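Local coordinates for protein virB8 (PDB 2CC3) that probably takes part, as a periplasmic domain of an inner-membrane protein of the type IV secretion system, in directing T-DNA transfer to plant cells, at residues W16-L21 against D35-F40; Y25-A30 against L65-R70; L71-I76 against I88-T93; A103-A108 against S138-S143. All blocks are in the same frame, centred on the assembly; numbering follows the deposited sequence.

Interaction 1: W16-L21 against D35-F40; sequences WEYVRL and DLVSNF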
loop_
_atom_site.group_PDB
_atom_site.type_symbol
_atom_site.label_atom_id
_atom_site.label_comp_id
_atom_site.label_asym_id
_atom_site.label_seq_id
_atom_site.Cartn_x
_atom_site.Cartn_y
_atom_site.Cartn_z
ATOM N N TRP A 16 -9.610 2.785 -3.983
ATOM C CA TRP A 16 -8.566 3.792 -4.237
ATOM C C TRP A 16 -7.201 3.201 -4.288
ATOM O O TRP A 16 -6.364 3.564 -5.128
ATOM C CB TRP A 16 -8.590 4.915 -3.197
ATOM C CG TRP A 16 -7.379 5.758 -3.342
ATOM C CD1 TRP A 16 -6.365 5.893 -2.430
ATOM C CD2 TRP A 16 -6.997 6.526 -4.478
ATOM N NE1 TRP A 16 -5.386 6.705 -2.924
ATOM C CE2 TRP A 16 -5.746 7.114 -4.182
ATOM C CE3 TRP A 16 -7.587 6.782 -5.727
ATOM C CZ2 TRP A 16 -5.074 7.950 -5.088
ATOM C CZ3 TRP A 16 -6.913 7.603 -6.625
ATOM C CH2 TRP A 16 -5.678 8.167 -6.304
ATOM N N GLU A 17 -6.925 2.302 -3.355
ATOM C CA GLU A 17 -5.669 1.551 -3.410
ATOM C C GLU A 17 -5.584 0.770 -4.740
ATOM O O GLU A 17 -4.535 0.742 -5.393
ATOM C CB GLU A 17 -5.556 0.635 -2.203
ATOM C CG GLU A 17 -4.305 -0.201 -2.181
ATOM C CD GLU A 17 -4.415 -1.368 -1.228
ATOM O OE1 GLU A 17 -5.447 -1.487 -0.490
ATOM O OE2 GLU A 17 -3.469 -2.182 -1.236
ATOM N N TYR A 18 -6.697 0.170 -5.151
ATOM C CA TYR A 18 -6.781 -0.460 -6.481
ATOM C C TYR A 18 -6.388 0.507 -7.566
ATOM O O TYR A 18 -5.426 0.273 -8.338
ATOM C CB TYR A 18 -8.169 -1.050 -6.776
ATOM C CG TYR A 18 -8.212 -1.865 -8.075
ATOM C CD1 TYR A 18 -7.860 -3.221 -8.078
ATOM C CD2 TYR A 18 -8.612 -1.274 -9.289
ATOM C CE1 TYR A 18 -7.899 -3.973 -9.258
ATOM C CE2 TYR A 18 -8.644 -1.987 -10.463
ATOM C CZ TYR A 18 -8.289 -3.341 -10.456
ATOM O OH TYR A 18 -8.310 -4.064 -11.625
ATOM N N VAL A 19 -7.108 1.615 -7.639
ATOM C CA VAL A 19 -6.754 2.647 -8.623
ATOM C C VAL A 19 -5.289 3.035 -8.527
ATOM O O VAL A 19 -4.550 2.999 -9.528
ATOM C CB VAL A 19 -7.622 3.922 -8.440
ATOM C CG1 VAL A 19 -7.211 5.025 -9.433
ATOM C CG2 VAL A 19 -9.054 3.572 -8.596
ATOM N N ARG A 20 -4.847 3.389 -7.318
ATOM C CA ARG A 20 -3.499 3.883 -7.176
ATOM C C ARG A 20 -2.493 2.840 -7.678
ATOM O O ARG A 20 -1.572 3.172 -8.431
ATOM C CB ARG A 20 -3.235 4.266 -5.712
ATOM C CG ARG A 20 -1.889 4.871 -5.416
ATOM C CD ARG A 20 -1.623 4.969 -3.876
ATOM N NE ARG A 20 -1.364 3.662 -3.236
ATOM C CZ ARG A 20 -0.158 3.086 -3.076
ATOM N NH1 ARG A 20 0.979 3.667 -3.491
ATOM N NH2 ARG A 20 -0.082 1.907 -2.476
ATOM N N LEU A 21 -2.631 1.591 -7.218
ATOM C CA LEU A 21 -1.680 0.529 -7.599
ATOM C C LEU A 21 -1.719 0.245 -9.108
ATOM O O LEU A 21 -0.703 -0.035 -9.731
ATOM C CB LEU A 21 -1.925 -0.770 -6.794
ATOM C CG LEU A 21 -1.501 -0.862 -5.316
ATOM C CD1 LEU A 21 -2.178 -2.038 -4.681
ATOM C CD2 LEU A 21 0.007 -0.972 -5.068
ATOM N N ASP A 35 0.903 -7.820 -8.599
ATOM C CA ASP A 35 0.295 -8.947 -7.895
ATOM C C ASP A 35 -0.959 -8.575 -7.087
ATOM O O ASP A 35 -1.957 -9.310 -7.101
ATOM C CB ASP A 35 1.309 -9.646 -6.977
ATOM C CG ASP A 35 2.541 -10.129 -7.713
ATOM O OD1 ASP A 35 2.417 -10.711 -8.824
ATOM O OD2 ASP A 35 3.651 -9.930 -7.163
ATOM N N LEU A 36 -0.892 -7.475 -6.330
ATOM C CA LEU A 36 -2.077 -6.959 -5.639
ATOM C C LEU A 36 -3.204 -6.588 -6.634
ATOM O O LEU A 36 -4.324 -6.982 -6.452
ATOM C CB LEU A 36 -1.729 -5.771 -4.707
ATOM C CG LEU A 36 -1.380 -5.930 -3.205
ATOM C CD1 LEU A 36 -1.658 -4.639 -2.440
ATOM C CD2 LEU A 36 -2.131 -7.080 -2.523
ATOM N N VAL A 37 -2.887 -5.850 -7.696
ATOM C CA VAL A 37 -3.891 -5.509 -8.703
ATOM C C VAL A 37 -4.543 -6.773 -9.272
ATOM O O VAL A 37 -5.764 -6.861 -9.312
ATOM C CB VAL A 37 -3.315 -4.639 -9.868
ATOM C CG1 VAL A 37 -4.315 -4.582 -11.003
ATOM C CG2 VAL A 37 -2.992 -3.216 -9.363
ATOM N N SER A 38 -3.722 -7.747 -9.679
ATOM C CA SER A 38 -4.215 -9.041 -10.252
ATOM C C SER A 38 -5.125 -9.829 -9.311
ATOM O O SER A 38 -6.116 -10.412 -9.736
ATOM C CB SER A 38 -3.029 -9.942 -10.655
ATOM O OG SER A 38 -2.127 -9.270 -11.537
ATOM N N ASN A 39 -4.772 -9.864 -8.028
ATOM C CA ASN A 39 -5.529 -10.649 -7.039
ATOM C C ASN A 39 -6.896 -10.065 -6.717
ATOM O O ASN A 39 -7.842 -10.781 -6.390
ATOM C CB ASN A 39 -4.706 -10.803 -5.759
ATOM C CG ASN A 39 -3.551 -11.755 -5.939
ATOM O OD1 ASN A 39 -3.681 -12.758 -6.633
ATOM N ND2 ASN A 39 -2.418 -11.451 -5.314
ATOM N N PHE A 40 -6.970 -8.746 -6.816
ATOM C CA PHE A 40 -8.168 -7.960 -6.573
ATOM C C PHE A 40 -9.207 -8.018 -7.733
ATOM O O PHE A 40 -10.331 -7.551 -7.575
ATOM C CB PHE A 40 -7.744 -6.480 -6.445
ATOM C CG PHE A 40 -7.596 -5.960 -5.016
ATOM C CD1 PHE A 40 -6.337 -5.893 -4.399
ATOM C CD2 PHE A 40 -8.692 -5.449 -4.323
ATOM C CE1 PHE A 40 -6.178 -5.376 -3.079
ATOM C CE2 PHE A 40 -8.548 -4.931 -3.008
ATOM C CZ PHE A 40 -7.289 -4.894 -2.395
#

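Interaction 2: Y25-A30 against L65-R70; sequences YDADTA and LGKHGR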
loop_
_atom_site.group_PDB
_atom_site.type_symbol
_atom_site.label_atom_id
_atom_site.label_comp_id
_atom_site.label_asym_id
_atom_site.label_seq_id
_atom_site.Cartn_x
_atom_site.Cartn_y
_atom_site.Cartn_z
ATOM N N TYR A 25 3.075 3.935 -11.529
ATOM C CA TYR A 25 4.176 3.085 -12.023
ATOM C C TYR A 25 5.524 3.446 -11.419
ATOM O O TYR A 25 5.951 4.601 -11.433
ATOM C CB TYR A 25 4.340 3.099 -13.558
ATOM C CG TYR A 25 5.551 2.272 -14.000
ATOM C CD1 TYR A 25 5.489 0.876 -13.990
ATOM C CD2 TYR A 25 6.755 2.870 -14.375
ATOM C CE1 TYR A 25 6.567 0.099 -14.354
ATOM C CE2 TYR A 25 7.846 2.091 -14.750
ATOM C CZ TYR A 25 7.735 0.701 -14.730
ATOM O OH TYR A 25 8.766 -0.133 -15.102
ATOM N N ASP A 26 6.215 2.430 -10.934
ATOM C CA ASP A 26 7.571 2.600 -10.426
ATOM C C ASP A 26 8.242 1.253 -10.639
ATOM O O ASP A 26 7.748 0.242 -10.151
ATOM C CB ASP A 26 7.500 2.966 -8.934
ATOM C CG ASP A 26 8.850 3.311 -8.339
ATOM O OD1 ASP A 26 9.345 4.423 -8.573
ATOM O OD2 ASP A 26 9.419 2.475 -7.603
ATOM N N ALA A 27 9.342 1.215 -11.382
ATOM C CA ALA A 27 10.010 -0.078 -11.639
ATOM C C ALA A 27 10.267 -0.906 -10.355
ATOM O O ALA A 27 10.182 -2.139 -10.371
ATOM C CB ALA A 27 11.306 0.143 -12.420
ATOM N N ASP A 28 10.559 -0.223 -9.244
ATOM C CA ASP A 28 10.766 -0.903 -7.958
ATOM C C ASP A 28 9.507 -1.549 -7.393
ATOM O O ASP A 28 9.599 -2.569 -6.728
ATOM C CB ASP A 28 11.358 0.048 -6.913
ATOM C CG ASP A 28 12.737 0.549 -7.301
ATOM O OD1 ASP A 28 13.364 -0.062 -8.203
ATOM O OD2 ASP A 28 13.196 1.558 -6.712
ATOM N N THR A 29 8.343 -0.946 -7.643
ATOM C CA THR A 29 7.060 -1.421 -7.097
ATOM C C THR A 29 6.243 -2.171 -8.134
ATOM O O THR A 29 5.119 -2.601 -7.859
ATOM C CB THR A 29 6.192 -0.261 -6.615
ATOM O OG1 THR A 29 5.885 0.592 -7.721
ATOM C CG2 THR A 29 6.883 0.539 -5.521
ATOM N N ALA A 30 6.808 -2.319 -9.326
ATOM C CA ALA A 30 6.092 -2.908 -10.459
ATOM C C ALA A 30 5.502 -4.299 -10.160
ATOM O O ALA A 30 4.327 -4.568 -10.482
ATOM C CB ALA A 30 6.994 -2.907 -11.711
ATOM N N LEU A 65 8.600 3.749 -19.787
ATOM C CA LEU A 65 9.264 4.461 -18.713
ATOM C C LEU A 65 10.412 3.677 -18.090
ATOM O O LEU A 65 11.456 4.259 -17.797
ATOM C CB LEU A 65 8.254 4.924 -17.655
ATOM C CG LEU A 65 7.121 5.824 -18.165
ATOM C CD1 LEU A 65 6.024 5.981 -17.145
ATOM C CD2 LEU A 65 7.656 7.192 -18.637
ATOM N N GLY A 66 10.229 2.368 -17.926
ATOM C CA GLY A 66 11.240 1.503 -17.332
ATOM C C GLY A 66 11.740 2.035 -16.009
ATOM O O GLY A 66 10.968 2.322 -15.085
ATOM N N LYS A 67 13.045 2.215 -15.939
ATOM C CA LYS A 67 13.694 2.611 -14.717
ATOM C C LYS A 67 13.848 4.120 -14.671
ATOM O O LYS A 67 14.233 4.659 -13.647
ATOM C CB LYS A 67 15.053 1.899 -14.625
ATOM C CG LYS A 67 15.042 0.496 -15.299
ATOM C CD LYS A 67 15.767 -0.616 -14.506
ATOM C CE LYS A 67 15.102 -0.913 -13.156
ATOM N NZ LYS A 67 15.465 0.106 -12.116
ATOM N N HIS A 68 13.514 4.795 -15.775
ATOM C CA HIS A 68 13.791 6.237 -15.973
ATOM C C HIS A 68 12.596 7.180 -15.821
ATOM O O HIS A 68 12.709 8.389 -16.091
ATOM C CB HIS A 68 14.368 6.469 -17.365
ATOM C CG HIS A 68 15.819 6.146 -17.478
ATOM N ND1 HIS A 68 16.737 7.040 -17.975
ATOM C CD2 HIS A 68 16.512 5.028 -17.156
ATOM C CE1 HIS A 68 17.934 6.486 -17.960
ATOM N NE2 HIS A 68 17.825 5.264 -17.470
ATOM N N GLY A 69 11.453 6.633 -15.433
ATOM C CA GLY A 69 10.257 7.424 -15.285
ATOM C C GLY A 69 9.298 6.768 -14.320
ATOM O O GLY A 69 9.430 5.588 -13.990
ATOM N N ARG A 70 8.331 7.549 -13.873
ATOM C CA ARG A 70 7.329 7.106 -12.915
ATOM C C ARG A 70 6.018 7.808 -13.217
ATOM O O ARG A 70 6.024 8.897 -13.789
ATOM C CB ARG A 70 7.746 7.491 -11.493
ATOM C CG ARG A 70 8.653 6.507 -10.797
ATOM C CD ARG A 70 9.595 7.229 -9.824
ATOM N NE ARG A 70 8.950 7.625 -8.569
ATOM C CZ ARG A 70 9.590 7.724 -7.401
ATOM N NH1 ARG A 70 10.891 7.450 -7.329
ATOM N NH2 ARG A 70 8.935 8.101 -6.303
#

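Interaction 3: L71-I76 against I88-T93; sequences LEVEHI and IRYKRT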
loop_
_atom_site.group_PDB
_atom_site.type_symbol
_atom_site.label_atom_id
_atom_site.label_comp_id
_atom_site.label_asym_id
_atom_site.label_seq_id
_atom_site.Cartn_x
_atom_site.Cartn_y
_atom_site.Cartn_z
ATOM N N LEU A 71 4.922 7.178 -12.793
ATOM C CA LEU A 71 3.593 7.757 -12.803
ATOM C C LEU A 71 3.098 7.794 -11.369
ATOM O O LEU A 71 3.132 6.781 -10.678
ATOM C CB LEU A 71 2.637 6.926 -13.684
ATOM C CG LEU A 71 2.821 6.874 -15.211
ATOM C CD1 LEU A 71 2.121 5.664 -15.857
ATOM C CD2 LEU A 71 2.392 8.155 -15.916
ATOM N N GLU A 72 2.681 8.983 -10.920
ATOM C CA GLU A 72 2.064 9.181 -9.613
ATOM C C GLU A 72 0.581 9.593 -9.690
ATOM O O GLU A 72 0.160 10.279 -10.622
ATOM C CB GLU A 72 2.870 10.197 -8.785
ATOM C CG GLU A 72 4.130 9.581 -8.203
ATOM C CD GLU A 72 5.086 10.605 -7.628
ATOM O OE1 GLU A 72 4.611 11.673 -7.150
ATOM O OE2 GLU A 72 6.313 10.334 -7.657
ATOM N N VAL A 73 -0.188 9.187 -8.672
ATOM C CA VAL A 73 -1.628 9.324 -8.679
ATOM C C VAL A 73 -2.070 10.012 -7.389
ATOM O O VAL A 73 -1.694 9.607 -6.292
ATOM C CB VAL A 73 -2.316 7.944 -8.951
ATOM C CG1 VAL A 73 -3.770 7.928 -8.541
ATOM C CG2 VAL A 73 -2.212 7.588 -10.426
ATOM N N GLU A 74 -2.835 11.090 -7.547
ATOM C CA GLU A 74 -3.398 11.839 -6.437
ATOM C C GLU A 74 -4.886 11.647 -6.450
ATOM O O GLU A 74 -5.496 11.943 -7.461
ATOM C CB GLU A 74 -3.197 13.331 -6.678
ATOM C CG GLU A 74 -1.949 13.984 -6.160
ATOM C CD GLU A 74 -1.671 15.309 -6.893
ATOM O OE1 GLU A 74 -2.651 15.998 -7.297
ATOM O OE2 GLU A 74 -0.486 15.655 -7.075
ATOM N N HIS A 75 -5.492 11.244 -5.334
ATOM C CA HIS A 75 -6.948 11.149 -5.267
ATOM C C HIS A 75 -7.542 12.542 -5.472
ATOM O O HIS A 75 -6.942 13.538 -5.013
ATOM C CB HIS A 75 -7.371 10.617 -3.912
ATOM C CG HIS A 75 -8.831 10.281 -3.795
ATOM N ND1 HIS A 75 -9.701 11.000 -3.001
ATOM C CD2 HIS A 75 -9.555 9.255 -4.310
ATOM C CE1 HIS A 75 -10.901 10.449 -3.057
ATOM N NE2 HIS A 75 -10.837 9.385 -3.841
ATOM N N ILE A 76 -8.703 12.615 -6.137
ATOM C CA ILE A 76 -9.492 13.854 -6.107
ATOM C C ILE A 76 -10.869 13.631 -5.498
ATOM O O ILE A 76 -11.214 14.306 -4.530
ATOM C CB ILE A 76 -9.589 14.528 -7.464
ATOM C CG1 ILE A 76 -8.216 15.032 -7.902
ATOM C CG2 ILE A 76 -10.694 15.625 -7.440
ATOM C CD1 ILE A 76 -8.139 15.344 -9.379
ATOM N N ILE A 88 -14.045 7.302 -9.531
ATOM C CA ILE A 88 -12.919 7.900 -8.818
ATOM C C ILE A 88 -12.148 8.842 -9.710
ATOM O O ILE A 88 -11.527 8.401 -10.690
ATOM C CB ILE A 88 -11.949 6.810 -8.292
ATOM C CG1 ILE A 88 -12.671 5.886 -7.320
ATOM C CG2 ILE A 88 -10.728 7.458 -7.639
ATOM C CD1 ILE A 88 -11.853 4.734 -6.862
ATOM N N ARG A 89 -12.167 10.129 -9.354
ATOM C CA ARG A 89 -11.423 11.144 -10.068
ATOM C C ARG A 89 -10.033 11.249 -9.447
ATOM O O ARG A 89 -9.921 11.281 -8.227
ATOM C CB ARG A 89 -12.136 12.492 -9.962
ATOM C CG ARG A 89 -11.744 13.489 -11.038
ATOM C CD ARG A 89 -12.848 13.702 -12.083
ATOM N NE ARG A 89 -12.314 14.221 -13.353
ATOM C CZ ARG A 89 -11.928 15.474 -13.568
ATOM N NH1 ARG A 89 -11.965 16.391 -12.617
ATOM N NH2 ARG A 89 -11.465 15.815 -14.748
ATOM N N TYR A 90 -8.984 11.292 -10.278
ATOM C CA TYR A 90 -7.627 11.359 -9.777
ATOM C C TYR A 90 -6.784 12.109 -10.755
ATOM O O TYR A 90 -7.092 12.136 -11.928
ATOM C CB TYR A 90 -7.022 9.944 -9.508
ATOM C CG TYR A 90 -6.945 9.033 -10.714
ATOM C CD1 TYR A 90 -5.784 8.915 -11.445
ATOM C CD2 TYR A 90 -8.057 8.296 -11.120
ATOM C CE1 TYR A 90 -5.722 8.108 -12.559
ATOM C CE2 TYR A 90 -8.008 7.486 -12.213
ATOM C CZ TYR A 90 -6.842 7.397 -12.947
ATOM O OH TYR A 90 -6.801 6.567 -14.055
ATOM N N LYS A 91 -5.728 12.724 -10.247
ATOM C CA LYS A 91 -4.714 13.384 -11.041
ATOM C C LYS A 91 -3.544 12.461 -11.217
ATOM O O LYS A 91 -3.089 11.826 -10.248
ATOM C CB LYS A 91 -4.248 14.648 -10.314
ATOM C CG LYS A 91 -3.121 15.412 -11.011
ATOM C CD LYS A 91 -2.982 16.792 -10.372
ATOM C CE LYS A 91 -1.652 17.485 -10.716
ATOM N NZ LYS A 91 -0.682 17.541 -9.572
ATOM N N ARG A 92 -3.028 12.413 -12.448
ATOM C CA ARG A 92 -1.932 11.525 -12.796
ATOM C C ARG A 92 -0.735 12.325 -13.308
ATOM O O ARG A 92 -0.857 13.106 -14.240
ATOM C CB ARG A 92 -2.397 10.522 -13.840
ATOM C CG ARG A 92 -1.710 9.163 -13.790
ATOM C CD ARG A 92 -0.843 9.005 -14.998
ATOM N NE ARG A 92 -1.130 7.781 -15.727
ATOM C CZ ARG A 92 -1.137 7.670 -17.057
ATOM N NH1 ARG A 92 -0.905 8.728 -17.839
ATOM N NH2 ARG A 92 -1.399 6.491 -17.610
ATOM N N THR A 93 0.421 12.117 -12.686
ATOM C CA THR A 93 1.606 12.895 -12.974
ATOM C C THR A 93 2.670 11.980 -13.547
ATOM O O THR A 93 3.025 10.963 -12.934
ATOM C CB THR A 93 2.135 13.552 -11.684
ATOM O OG1 THR A 93 1.056 14.206 -11.004
ATOM C CG2 THR A 93 3.209 14.542 -11.995
#

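Interaction 4: A103-A108 against S138-S143; sequences ASTWTA and SEDTVS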
loop_
_atom_site.group_PDB
_atom_site.type_symbol
_atom_site.label_atom_id
_atom_site.label_comp_id
_atom_site.label_asym_id
_atom_site.label_seq_id
_atom_site.Cartn_x
_atom_site.Cartn_y
_atom_site.Cartn_z
ATOM N N ALA A 103 1.128 16.554 -15.964
ATOM C CA ALA A 103 -0.049 16.098 -15.230
ATOM C C ALA A 103 -1.336 16.104 -16.074
ATOM O O ALA A 103 -1.464 16.872 -17.038
ATOM C CB ALA A 103 -0.230 16.924 -13.968
ATOM N N SER A 104 -2.263 15.218 -15.709
ATOM C CA SER A 104 -3.576 15.080 -16.348
ATOM C C SER A 104 -4.552 14.468 -15.347
ATOM O O SER A 104 -4.124 13.756 -14.437
ATOM C CB SER A 104 -3.487 14.186 -17.576
ATOM O OG SER A 104 -2.925 12.931 -17.216
ATOM N N THR A 105 -5.853 14.727 -15.536
ATOM C CA THR A 105 -6.917 14.238 -14.645
ATOM C C THR A 105 -7.799 13.179 -15.325
ATOM O O THR A 105 -8.033 13.231 -16.516
ATOM C CB THR A 105 -7.744 15.417 -14.057
ATOM O OG1 THR A 105 -6.855 16.351 -13.416
ATOM C CG2 THR A 105 -8.725 14.933 -13.014
ATOM N N TRP A 106 -8.290 12.223 -14.534
ATOM C CA TRP A 106 -8.921 10.994 -15.026
ATOM C C TRP A 106 -10.132 10.647 -14.177
ATOM O O TRP A 106 -10.250 11.071 -13.043
ATOM C CB TRP A 106 -7.926 9.805 -14.947
ATOM C CG TRP A 106 -6.654 9.838 -15.830
ATOM C CD1 TRP A 106 -5.563 10.638 -15.674
ATOM C CD2 TRP A 106 -6.347 8.965 -16.929
ATOM N NE1 TRP A 106 -4.603 10.343 -16.623
ATOM C CE2 TRP A 106 -5.063 9.324 -17.410
ATOM C CE3 TRP A 106 -7.055 7.934 -17.583
ATOM C CZ2 TRP A 106 -4.459 8.684 -18.506
ATOM C CZ3 TRP A 106 -6.450 7.278 -18.675
ATOM C CH2 TRP A 106 -5.157 7.648 -19.115
ATOM N N THR A 107 -11.043 9.852 -14.721
ATOM C CA THR A 107 -12.124 9.320 -13.924
ATOM C C THR A 107 -12.059 7.791 -14.092
ATOM O O THR A 107 -12.227 7.294 -15.211
ATOM C CB THR A 107 -13.491 9.846 -14.400
ATOM O OG1 THR A 107 -13.482 11.279 -14.419
ATOM C CG2 THR A 107 -14.627 9.360 -13.502
ATOM N N ALA A 108 -11.795 7.043 -13.020
ATOM C CA ALA A 108 -11.953 5.588 -13.126
ATOM C C ALA A 108 -13.392 5.223 -12.795
ATOM O O ALA A 108 -13.980 5.778 -11.850
ATOM C CB ALA A 108 -10.926 4.806 -12.200
ATOM N N SER A 138 -10.881 6.913 -18.021
ATOM C CA SER A 138 -10.908 7.883 -19.093
ATOM C C SER A 138 -10.188 9.135 -18.668
ATOM O O SER A 138 -10.482 9.717 -17.631
ATOM C CB SER A 138 -12.361 8.171 -19.455
ATOM O OG SER A 138 -13.133 8.155 -18.258
ATOM N N GLU A 139 -9.214 9.514 -19.477
ATOM C CA GLU A 139 -8.487 10.727 -19.306
ATOM C C GLU A 139 -9.331 11.891 -19.832
ATOM O O GLU A 139 -10.007 11.771 -20.855
ATOM C CB GLU A 139 -7.191 10.622 -20.090
ATOM C CG GLU A 139 -6.187 11.719 -19.750
ATOM C CD GLU A 139 -4.868 11.505 -20.463
ATOM O OE1 GLU A 139 -4.677 10.452 -21.116
ATOM O OE2 GLU A 139 -4.012 12.384 -20.344
ATOM N N ASP A 140 -9.299 13.007 -19.110
ATOM C CA ASP A 140 -9.923 14.228 -19.558
ATOM C C ASP A 140 -9.449 14.591 -20.950
ATOM O O ASP A 140 -8.252 14.514 -21.266
ATOM C CB ASP A 140 -9.645 15.362 -18.572
ATOM C CG ASP A 140 -10.496 15.268 -17.339
ATOM O OD1 ASP A 140 -11.232 14.280 -17.166
ATOM O OD2 ASP A 140 -10.441 16.199 -16.524
ATOM N N THR A 141 -10.411 14.978 -21.781
ATOM C CA THR A 141 -10.131 15.422 -23.134
ATOM C C THR A 141 -9.460 16.801 -23.111
ATOM O O THR A 141 -9.692 17.563 -22.206
ATOM C CB THR A 141 -11.424 15.411 -23.977
ATOM O OG1 THR A 141 -11.094 15.660 -25.352
ATOM C CG2 THR A 141 -12.435 16.439 -23.461
ATOM N N VAL A 142 -8.582 17.090 -24.067
ATOM C CA VAL A 142 -7.956 18.410 -24.153
ATOM C C VAL A 142 -8.296 19.172 -25.449
ATOM O O VAL A 142 -8.415 18.582 -26.529
ATOM C CB VAL A 142 -6.398 18.412 -23.859
ATOM C CG1 VAL A 142 -6.002 17.292 -22.886
ATOM C CG2 VAL A 142 -5.559 18.370 -25.126
ATOM N N SER A 143 -8.448 20.484 -25.306
ATOM C CA SER A 143 -8.757 21.385 -26.406
ATOM C C SER A 143 -7.887 22.638 -26.240
ATOM O O SER A 143 -7.738 23.145 -25.133
ATOM C CB SER A 143 -10.245 21.738 -26.379
ATOM O OG SER A 143 -10.781 21.897 -27.685
HETATM O O HOH W 1 -12.118 12.038 -17.467
#

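Interaction 1: W16-L21 against D35-F40
Tyr18 lays one edge of its ring along the C-terminal part of segment 35-40: CD1 lies 3.6 Å from Phe40 CB, and CE1 is equally close to the backbone O of Val37, both partners near the ring plane. With CG anti to the backbone N (chi1 -172°), the tyrosine crosses the Val37 side chain at about a right angle, CE1 4.0 Å from Val37 CG1, while it slides past Phe40 in the opposite direction. Its hydroxyl looks beyond the two segments and is hydrogen-bonded to Ser41 and Arg22, so the ring is anchored at its polar end as well as packed along its edge. One turn further on, Leu21 uses two atoms. CB meets Val37 CG2 at 3.7 Å, and CD1 presses against Leu36 CD1 at 3.5 Å, tighter than an ordinary carbon-carbon contact. Glu17, its chain extended, brings OE2 to 3.3 Å from the same Leu36 CD1, at the more accessible margin of an otherwise buried contact. The axes of the two segments come within 9.6 Å, at an angle of 129° between their directions, and Tyr18 also meets Tyr135 edge-to-face. This is apolar helix-helix packing between helices 6-23 and 30-39 in the helical layer of a VirB8 domain, an NTF2-like fold whose long first helix lies against a curved antiparallel sheet.

Interaction 2: Y25-A30 against L65-R70
The Tyr25 ring takes Gly66 O at its edge, in plane, 3.1 Å from CE2, and the backbone N of Ala27 over one face; the hydroxyl adds a weak hydrogen bond to the same Gly66 O. The Arg70 guanidinium instead has Asp26 OD1 over one face. OD1 is 3.2 Å from Arg70 NE in a salt bridge; because OD1 sits well out of the guanidinium plane, the attraction is between charges and not a directed bond, and the two planes stand 84° apart. A bend at chi2 and chi3 lays the arginine beside the aspartate, pointing the same way; its NH1 pairs with Asp28 of the second subunit. Tyr25 O also receives a CA-H...O contact from Arg70, 3.2 Å from CA. Ala27 CB packs 3.5 Å from Gly66 O. The loop between helices 6-23 and 30-39 thus packs against a type II' beta turn from Leu65 to His68, which leads from helix 61-64 into the first strand of the sheet.

Interaction 3: L71-I76 against I88-T93
This beta hairpin, strands 69-82 and 85-96, opens the antiparallel sheet of the NTF2-like fold. Glu72 with Thr93 and Glu74 with Lys91 are hydrogen-bonded pairs, each joined by two backbone bonds; Val73 with Arg92 is a non-hydrogen-bonded pair between them. Glu72 N reaches Thr93 O at 2.8 Å with an angle of 166° at the hydrogen, and Ile76 N bonds to Arg89 O further along. On the face carrying Val73, its CG2 rests 3.7 Å from Arg92 CG and its CG1 at the same distance from Tyr90 CD1. Tyr90, with CG wedged between backbone N and carbonyl carbon (chi1 60°), is tied by its hydroxyl to Thr137. Leu71 CD2 lies over one face of the Arg92 guanidinium, 3.5 Å from NE, a nitrogen buried here without any partner in the model. On the face carrying Glu74, the glutamate and Lys91 run side by side and form a salt bridge, Lys91 NZ donating to Glu74 OE2 at 3.1 Å on its syn side, 23° out of the carboxylate plane.

Interaction 4: A103-A108 against S138-S143
A chi1 of -167° turns Glu139 CG away from its own backbone N, and the chain beyond stays extended; Trp106, its CG anti to the carbonyl carbon, swings its indole beneath it. The glutamate consequently runs across the ring: its CB stands over the centre of the six-membered ring, 3.4 Å from the centroid and 2° off the normal, a CH-pi contact. Farther out, the carboxylate stacks on the indole with the planes 17° apart, and OE1 comes within 3.2 Å of Trp106 CZ2. The indole NE1 in turn donates to Ser104 OG at 3.1 Å, a bond tilted from the ring plane, which helps fix the rotation of the ring under the glutamate. Beneath these side chains the strands pair antiparallel, Trp106 and Glu139 forming a non-hydrogen-bonded pair, Thr107 and Ser138 a hydrogen-bonded one. Thr107 N reaches Ser138 O at 3.0 Å, and Ser138 N returns a bond to Thr107 O. Where the strand gives way to the tail, Asp140 N donates to Thr105 O at 2.9 Å in an almost straight bond. A water donates to Ser138 O, while the Asp140 carboxylate pairs with Arg89 of strand 85-96, modelled too close for its geometry to be relied on. Chemically, the pairing is secured by backbone bonds and by the aliphatic part of an acidic side chain covering an aromatic face, leaving its carboxylate at the protein surface.

Along the chain, interactions 1 and 2 interleave, segments 25-30 and 35-40 following one another between 16-21 and 65-70; interactions 3 and 4 come afterwards. The centre of interaction 1 lies about 5 Å from that of the chain, in the helical layer, and about 14 Å from that of interaction 3, where Trp16 and Val19 pack on Val73 and Ile88. Interaction 2 borders the same sheet: Tyr25 N probably bonds to Leu71 O. Interactions 3 and 4, centres about 10 Å apart, cover all four strands and meet where strands 85-96 and 102-114 lie side by side. Helices and sheet form one compact domain; interactions 1, 2 and, through His75, 3 also touch the second subunit.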